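Local coordinates for protein fructokinase (Vibrio cholerae serotype O1, PDB 5EYN) that phosphorylates fructose at the expense of ATP, as a sugar kinase of the PfkB family that also binds metal ions, at residues 27-39 with 96-108. Numbering follows the deposited sequence.
With FRU (beta-D-fructofuranose), chain B; ADP (adenosine-5'-diphosphate), chain E.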
# COMPACT_ATOMS: atom_id res chain seq x y z
N ALA A 27 6.47 -10.28 -6.46
CA ALA A 27 5.87 -9.46 -7.50
C ALA A 27 5.19 -8.29 -6.80
O ALA A 27 4.46 -8.48 -5.83
CB ALA A 27 4.87 -10.28 -8.31
N VAL A 28 5.46 -7.07 -7.25
CA VAL A 28 5.01 -5.90 -6.53
C VAL A 28 4.48 -4.86 -7.48
O VAL A 28 4.85 -4.84 -8.65
CB VAL A 28 6.13 -5.25 -5.72
CG1 VAL A 28 7.05 -6.29 -5.06
CG2 VAL A 28 6.92 -4.28 -6.52
N VAL A 29 3.61 -4.00 -6.97
CA VAL A 29 3.25 -2.80 -7.70
C VAL A 29 4.11 -1.65 -7.20
O VAL A 29 4.09 -1.30 -6.02
CB VAL A 29 1.74 -2.47 -7.59
CG1 VAL A 29 1.45 -1.08 -8.11
CG2 VAL A 29 0.92 -3.51 -8.35
N ASP A 30 4.90 -1.10 -8.13
CA ASP A 30 5.70 0.08 -7.88
C ASP A 30 4.88 1.31 -8.28
O ASP A 30 4.45 1.46 -9.43
CB ASP A 30 6.99 0.07 -8.72
CG ASP A 30 8.02 -0.95 -8.26
OD1 ASP A 30 8.08 -1.27 -7.05
OD2 ASP A 30 8.83 -1.36 -9.12
N LEU A 31 4.67 2.20 -7.32
CA LEU A 31 3.97 3.46 -7.55
C LEU A 31 5.04 4.51 -7.82
O LEU A 31 5.80 4.89 -6.93
CB LEU A 31 3.13 3.79 -6.32
CG LEU A 31 2.01 2.81 -6.02
CD1 LEU A 31 1.42 3.08 -4.64
CD2 LEU A 31 0.93 2.83 -7.08
N ILE A 32 5.10 4.97 -9.06
CA ILE A 32 6.20 5.81 -9.51
C ILE A 32 5.66 7.18 -9.87
O ILE A 32 4.78 7.30 -10.72
CB ILE A 32 6.92 5.18 -10.71
CG1 ILE A 32 7.45 3.80 -10.29
CG2 ILE A 32 8.05 6.08 -11.20
CD1 ILE A 32 8.33 3.12 -11.34
N PRO A 33 6.18 8.23 -9.21
CA PRO A 33 5.68 9.58 -9.49
C PRO A 33 5.72 9.92 -10.97
O PRO A 33 6.70 9.64 -11.66
CB PRO A 33 6.66 10.47 -8.72
CG PRO A 33 7.12 9.60 -7.58
CD PRO A 33 7.23 8.24 -8.18
N ASP A 34 4.64 10.54 -11.44
CA ASP A 34 4.56 11.00 -12.82
C ASP A 34 3.59 12.16 -12.83
O ASP A 34 2.40 12.00 -13.11
CB ASP A 34 4.08 9.86 -13.72
CG ASP A 34 4.33 10.14 -15.19
OD1 ASP A 34 5.44 10.58 -15.54
OD2 ASP A 34 3.40 9.89 -15.98
N GLY A 35 4.11 13.33 -12.48
CA GLY A 35 3.30 14.50 -12.21
C GLY A 35 3.23 14.64 -10.70
O GLY A 35 3.45 13.66 -9.98
N GLN A 36 2.94 15.83 -10.22
CA GLN A 36 3.01 16.11 -8.79
C GLN A 36 1.92 15.42 -7.98
O GLN A 36 2.09 15.17 -6.79
CB GLN A 36 2.97 17.62 -8.55
CG GLN A 36 1.75 18.33 -9.12
CD GLN A 36 1.75 19.83 -8.83
OE1 GLN A 36 2.81 20.47 -8.82
NE2 GLN A 36 0.57 20.39 -8.58
N GLN A 37 0.80 15.09 -8.63
CA GLN A 37 -0.32 14.50 -7.91
C GLN A 37 -0.63 13.06 -8.31
O GLN A 37 -1.62 12.52 -7.84
CB GLN A 37 -1.59 15.34 -8.12
CG GLN A 37 -2.65 15.13 -7.05
CD GLN A 37 -3.83 16.09 -7.16
OE1 GLN A 37 -3.82 17.01 -7.99
NE2 GLN A 37 -4.85 15.88 -6.32
N HIS A 38 0.19 12.46 -9.17
CA HIS A 38 -0.11 11.13 -9.69
C HIS A 38 1.04 10.16 -9.52
O HIS A 38 2.21 10.54 -9.56
CB HIS A 38 -0.37 11.18 -11.18
CG HIS A 38 -1.63 11.87 -11.57
ND1 HIS A 38 -1.71 13.23 -11.73
CD2 HIS A 38 -2.86 11.38 -11.86
CE1 HIS A 38 -2.93 13.56 -12.11
NE2 HIS A 38 -3.65 12.46 -12.20
N TYR A 39 0.69 8.90 -9.35
CA TYR A 39 1.61 7.79 -9.51
C TYR A 39 1.24 6.97 -10.73
O TYR A 39 0.06 6.70 -10.96
CB TYR A 39 1.54 6.84 -8.31
CG TYR A 39 2.08 7.39 -7.02
CD1 TYR A 39 3.43 7.61 -6.85
CD2 TYR A 39 1.23 7.67 -5.97
CE1 TYR A 39 3.93 8.11 -5.67
CE2 TYR A 39 1.72 8.17 -4.80
CZ TYR A 39 3.06 8.40 -4.65
OH TYR A 39 3.54 8.90 -3.47
N HIS A 96 -3.01 -12.25 3.04
CA HIS A 96 -2.07 -11.14 2.97
C HIS A 96 -2.09 -10.42 1.63
O HIS A 96 -2.41 -11.00 0.61
CB HIS A 96 -0.68 -11.67 3.31
CG HIS A 96 -0.61 -12.30 4.65
ND1 HIS A 96 -0.54 -11.56 5.81
CD2 HIS A 96 -0.65 -13.60 5.03
CE1 HIS A 96 -0.53 -12.38 6.85
NE2 HIS A 96 -0.58 -13.63 6.40
N ARG A 97 -1.74 -9.15 1.66
CA ARG A 97 -1.83 -8.27 0.52
C ARG A 97 -0.56 -8.27 -0.32
O ARG A 97 0.54 -8.53 0.15
CB ARG A 97 -2.12 -6.86 1.02
CG ARG A 97 -3.55 -6.69 1.52
CD ARG A 97 -4.43 -6.34 0.36
NE ARG A 97 -5.83 -6.45 0.67
CZ ARG A 97 -6.57 -7.51 0.42
NH1 ARG A 97 -6.04 -8.59 -0.14
NH2 ARG A 97 -7.86 -7.50 0.74
N THR A 98 -0.74 -7.96 -1.60
CA THR A 98 0.36 -7.77 -2.53
C THR A 98 1.25 -6.61 -2.15
O THR A 98 0.79 -5.53 -1.76
CB THR A 98 -0.19 -7.54 -3.93
OG1 THR A 98 -1.04 -8.62 -4.28
CG2 THR A 98 0.93 -7.40 -4.96
N SER A 99 2.55 -6.84 -2.26
CA SER A 99 3.52 -5.80 -1.98
C SER A 99 3.25 -4.55 -2.83
O SER A 99 3.02 -4.64 -4.04
CB SER A 99 4.92 -6.31 -2.26
OG SER A 99 5.87 -5.32 -1.95
N THR A 100 3.30 -3.41 -2.17
CA THR A 100 3.06 -2.10 -2.75
C THR A 100 4.18 -1.19 -2.33
O THR A 100 4.40 -0.98 -1.15
CB THR A 100 1.72 -1.55 -2.26
OG1 THR A 100 0.69 -2.46 -2.59
CG2 THR A 100 1.41 -0.21 -2.91
N VAL A 101 4.90 -0.66 -3.32
CA VAL A 101 6.11 0.07 -3.06
C VAL A 101 5.99 1.46 -3.66
O VAL A 101 5.59 1.64 -4.81
CB VAL A 101 7.31 -0.67 -3.68
CG1 VAL A 101 8.57 0.15 -3.59
CG2 VAL A 101 7.49 -2.02 -3.00
N VAL A 102 6.32 2.47 -2.87
CA VAL A 102 6.33 3.86 -3.34
C VAL A 102 7.75 4.25 -3.70
O VAL A 102 8.68 4.07 -2.92
CB VAL A 102 5.76 4.81 -2.27
CG1 VAL A 102 5.80 6.25 -2.75
CG2 VAL A 102 4.35 4.41 -1.91
N VAL A 103 7.94 4.72 -4.93
CA VAL A 103 9.26 5.09 -5.42
C VAL A 103 9.53 6.60 -5.33
O VAL A 103 8.67 7.40 -5.68
CB VAL A 103 9.43 4.63 -6.88
CG1 VAL A 103 10.82 4.97 -7.42
CG2 VAL A 103 9.16 3.13 -7.02
N ASP A 104 10.72 6.96 -4.87
CA ASP A 104 11.21 8.35 -4.89
C ASP A 104 12.30 8.45 -5.95
O ASP A 104 13.38 7.89 -5.80
CB ASP A 104 11.78 8.70 -3.51
CG ASP A 104 12.26 10.14 -3.40
OD1 ASP A 104 12.64 10.56 -2.28
OD2 ASP A 104 12.26 10.86 -4.42
N LEU A 105 12.00 9.15 -7.05
CA LEU A 105 12.92 9.25 -8.17
C LEU A 105 14.14 10.15 -7.90
O LEU A 105 15.07 10.18 -8.70
CB LEU A 105 12.17 9.76 -9.39
CG LEU A 105 11.04 8.85 -9.87
CD1 LEU A 105 10.18 9.59 -10.89
CD2 LEU A 105 11.62 7.58 -10.46
N ASP A 106 14.16 10.84 -6.77
CA ASP A 106 15.35 11.62 -6.42
C ASP A 106 16.43 10.74 -5.78
O ASP A 106 17.56 11.20 -5.59
CB ASP A 106 14.98 12.78 -5.49
CG ASP A 106 14.27 13.90 -6.23
OD1 ASP A 106 14.29 13.92 -7.48
OD2 ASP A 106 13.68 14.77 -5.56
N GLU A 107 16.09 9.49 -5.47
CA GLU A 107 17.04 8.55 -4.88
C GLU A 107 17.28 7.40 -5.84
O GLU A 107 16.61 7.29 -6.87
CB GLU A 107 16.50 8.00 -3.55
CG GLU A 107 16.20 9.05 -2.49
CD GLU A 107 17.44 9.68 -1.90
OE1 GLU A 107 18.53 9.06 -1.98
OE2 GLU A 107 17.33 10.79 -1.36
N HIS A 108 18.24 6.54 -5.51
CA HIS A 108 18.55 5.37 -6.33
C HIS A 108 18.47 4.09 -5.51
O HIS A 108 18.86 4.07 -4.34
CB HIS A 108 19.96 5.47 -6.93
CG HIS A 108 20.42 4.19 -7.57
ND1 HIS A 108 20.97 3.15 -6.85
CD2 HIS A 108 20.40 3.79 -8.86
CE1 HIS A 108 21.27 2.16 -7.68
NE2 HIS A 108 20.93 2.52 -8.90
C1 FRU B . 11.63 -5.00 -4.58
C2 FRU B . 11.90 -3.83 -5.50
C3 FRU B . 10.77 -3.37 -6.40
C4 FRU B . 11.42 -2.99 -7.68
C5 FRU B . 12.62 -3.87 -7.68
C6 FRU B . 13.83 -3.27 -8.37
O1 FRU B . 11.43 -6.18 -5.30
O2 FRU B . 12.29 -2.76 -4.68
O3 FRU B . 10.07 -2.36 -5.74
O4 FRU B . 10.65 -3.25 -8.81
O5 FRU B . 12.95 -4.19 -6.35
O6 FRU B . 14.93 -4.13 -8.32
PB ADP E . 19.27 -0.94 -10.42
O1B ADP E . 18.09 -1.73 -10.92
O2B ADP E . 19.59 -1.32 -8.99
O3B ADP E . 18.93 0.53 -10.50
PA ADP E . 21.82 -0.36 -11.38
O1A ADP E . 21.28 1.05 -11.55
O2A ADP E . 22.46 -0.44 -10.01
O3A ADP E . 20.52 -1.26 -11.36
O5' ADP E . 22.94 -0.74 -12.46
C5' ADP E . 23.04 -2.01 -12.99
C4' ADP E . 23.49 -2.10 -14.43
O4' ADP E . 22.67 -1.28 -15.24
C3' ADP E . 24.90 -1.71 -14.70
O3' ADP E . 25.77 -2.78 -14.47
C2' ADP E . 24.83 -1.36 -16.13
O2' ADP E . 24.79 -2.46 -16.96
C1' ADP E . 23.51 -0.71 -16.21
N9 ADP E . 23.53 0.71 -16.00
C8 ADP E . 23.16 1.40 -14.91
N7 ADP E . 23.30 2.70 -15.11
C5 ADP E . 23.77 2.89 -16.35
C6 ADP E . 24.10 3.99 -17.12
N6 ADP E . 23.98 5.32 -16.60
N1 ADP E . 24.55 3.81 -18.35
C2 ADP E . 24.69 2.59 -18.90
N3 ADP E . 24.37 1.48 -18.19
C4 ADP E . 23.92 1.62 -16.93
O HOH W 1 3.60 -9.37 -3.27
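V29 and L31 meet S99, V101 and V103 through four backbone hydrogen bonds, which set strands 28-33 and 99-103 side by side in parallel, their axes 21° apart. L31 N to V101 O is the shortest, 2.7 Å and almost straight at 179°. Where the bonding ends near A27, a water spans the gap, donating to A27 O and accepting from S99 N.

On the sugar side, V28, D30 and V101 line one side of the fructose pocket. With CG anti to its carbonyl carbon (chi1 -72°), the D30 carboxylate straddles the sugar edge: OD1 accepts from fructose O3 and OD2 from O4, each at 2.6 Å. V101 CB lies 3.5 Å from D30 OD1, and its CG1 meets fructose O3 beside the V28 methyl CG2. This small sheet, with strands 38-44 and 113-115 outermost within this chain, matches the lid of PfkB sugar kinases, and the direct bonds make D30 a lid contribution to the fructose pocket. H38 and Y39, at the start of strand 38-44, pair antiparallel with a strand of the second subunit, carrying the sheet across the interface.

On the opposite face, which carries V29, L31, T100 and V102, L31 CD1 fits against T100 CG2 at 3.7 Å, and V102 CG1 is a knob set obliquely to the Y39 ring and 3.6 Å from its OH. Beyond the last bridge, I32 CG1 lies alongside V103 CG2 at 3.8 Å, while I32 CG2 meets L105 CD2 crosswise. P33 presses CD against V103 O, and L105 CD1 reaches P33 O. Past the D104-E107 turn, H108 NE2 donates to ADP O1A in a nearly straight bond.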